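Side-chain contact in transcription regulator PadR N-terminal domain-containing protein (Streptococcus mutans, PDB 3L9F), which is probably a PadR-family transcription regulator, expected to bind DNA through its N-terminal winged-helix domain, and can bind magnesium: residues I160-L163 / S164-E168. Sequence-based numbering, arbitrary orientation.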
loop_
_atom_site.group_PDB
_atom_site.type_symbol
_atom_site.label_atom_id
_atom_site.label_comp_id
_atom_site.label_asym_id
_atom_site.label_seq_id
_atom_site.Cartn_x
_atom_site.Cartn_y
_atom_site.Cartn_z
ATOM N N ILE A 160 -7.293 -13.024 5.165
ATOM C CA ILE A 160 -7.543 -14.256 4.416
ATOM C C ILE A 160 -8.966 -14.772 4.634
ATOM O O ILE A 160 -9.674 -15.140 3.679
ATOM C CB ILE A 160 -6.550 -15.354 4.825
ATOM C CG1 ILE A 160 -5.138 -14.996 4.330
ATOM C CG2 ILE A 160 -7.007 -16.697 4.286
ATOM C CD1 ILE A 160 -4.026 -15.888 4.870
ATOM N N LYS A 161 -9.370 -14.809 5.895
ATOM C CA LYS A 161 -10.716 -15.244 6.279
ATOM C C LYS A 161 -11.786 -14.405 5.584
ATOM O O LYS A 161 -12.730 -14.936 4.987
ATOM C CB LYS A 161 -10.875 -15.160 7.803
ATOM C CG LYS A 161 -12.272 -15.500 8.314
ATOM C CD LYS A 161 -12.343 -15.396 9.839
ATOM C CE LYS A 161 -13.722 -15.774 10.370
ATOM N NZ LYS A 161 -14.773 -14.806 9.950
ATOM N N ARG A 162 -11.622 -13.089 5.649
ATOM C CA ARG A 162 -12.563 -12.158 5.047
ATOM C C ARG A 162 -12.613 -12.281 3.524
ATOM O O ARG A 162 -13.696 -12.321 2.925
ATOM C CB ARG A 162 -12.214 -10.725 5.466
ATOM C CG ARG A 162 -13.232 -9.680 5.036
ATOM C CD ARG A 162 -13.402 -8.619 6.111
ATOM N NE ARG A 162 -12.108 -8.197 6.638
ATOM C CZ ARG A 162 -11.327 -7.294 6.055
ATOM N NH1 ARG A 162 -11.717 -6.716 4.926
ATOM N NH2 ARG A 162 -10.153 -6.972 6.595
ATOM N N LEU A 163 -11.444 -12.348 2.891
ATOM C CA LEU A 163 -11.399 -12.463 1.443
ATOM C C LEU A 163 -11.950 -13.816 1.005
ATOM O O LEU A 163 -12.688 -13.911 0.022
ATOM C CB LEU A 163 -9.974 -12.252 0.936
ATOM C CG LEU A 163 -9.772 -12.394 -0.558
ATOM C CD1 LEU A 163 -10.741 -11.506 -1.331
ATOM C CD2 LEU A 163 -8.319 -12.047 -0.892
ATOM N N SER A 164 -11.612 -14.864 1.753
ATOM C CA SER A 164 -12.127 -16.200 1.454
ATOM C C SER A 164 -13.653 -16.261 1.556
ATOM O O SER A 164 -14.320 -16.877 0.715
ATOM C CB SER A 164 -11.495 -17.233 2.382
ATOM O OG SER A 164 -10.132 -17.417 2.050
ATOM N N GLU A 165 -14.200 -15.616 2.583
ATOM C CA GLU A 165 -15.650 -15.584 2.779
ATOM C C GLU A 165 -16.366 -14.805 1.664
ATOM O O GLU A 165 -17.433 -15.208 1.200
ATOM C CB GLU A 165 -16.002 -15.036 4.163
ATOM C CG GLU A 165 -15.559 -15.960 5.305
ATOM C CD GLU A 165 -15.893 -15.418 6.694
ATOM O OE1 GLU A 165 -16.294 -14.237 6.800
ATOM O OE2 GLU A 165 -15.741 -16.173 7.684
ATOM N N ASN A 166 -15.783 -13.697 1.218
ATOM C CA ASN A 166 -16.370 -12.975 0.091
ATOM C C ASN A 166 -16.271 -13.763 -1.216
ATOM O O ASN A 166 -17.186 -13.755 -2.039
ATOM C CB ASN A 166 -15.764 -11.570 -0.044
ATOM C CG ASN A 166 -16.355 -10.589 0.947
ATOM O OD1 ASN A 166 -17.580 -10.439 1.026
ATOM N ND2 ASN A 166 -15.495 -9.926 1.721
ATOM N N LEU A 167 -15.166 -14.469 -1.401
ATOM C CA LEU A 167 -15.007 -15.267 -2.607
ATOM C C LEU A 167 -16.139 -16.297 -2.670
ATOM O O LEU A 167 -16.792 -16.461 -3.705
ATOM C CB LEU A 167 -13.659 -15.978 -2.601
ATOM C CG LEU A 167 -13.477 -17.067 -3.659
ATOM C CD1 LEU A 167 -13.490 -16.497 -5.074
ATOM C CD2 LEU A 167 -12.190 -17.832 -3.414
ATOM N N GLU A 168 -16.362 -16.978 -1.548
ATOM C CA GLU A 168 -17.378 -18.023 -1.476
ATOM C C GLU A 168 -18.763 -17.460 -1.761
ATOM O O GLU A 168 -19.507 -18.024 -2.564
ATOM C CB GLU A 168 -17.354 -18.700 -0.105
ATOM C CG GLU A 168 -18.380 -19.827 0.045
ATOM C CD GLU A 168 -18.197 -20.656 1.316
ATOM O OE1 GLU A 168 -19.081 -21.494 1.609
ATOM O OE2 GLU A 168 -17.175 -20.474 2.018
#
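S164 turns its hydroxyl back onto the carbonyl of I160, four places earlier in the same helix. With OG set beside its own backbone N (chi1 -71°), S164 OG donates to I160 O at 2.8 Å, and S164 N to the same oxygen at 2.7 Å. The two donors come from opposite faces of the carbonyl plane, the hydroxyl 39° out of it, gripping I160 O twice. On the exposed side, E165 forms an i to i+4 salt bridge with K161: K161 NZ meets E165 OE2 at 2.8 Å on the syn side of the carboxylate but well out of its plane. K161 runs out straight and bends only at its last torsion (chi4 -66°), bringing the ammonium group to the acid, and K161 CG lies 3.6 Å from E165 OE2. The segments are successive turns of helix 142-172, here predicted to be coiled coil, which pairs with helix 178-202 as a helical hairpin; I160 rests on Y191 and S164 on L188. N166 and R162 lie side by side, N166 ND2 4.0 Å from R162 CG. The guanidinium is nearly perpendicular to the amide: NE forms a salt bridge with E158 and NH1 a hydrogen bond with S64, and the R162 side chain lies about 6 Å from that of D68, a magnesium-binding residue. L167 N reaches L163 O at 2.9 Å, while L163 packs on Y65 and L167 on L176.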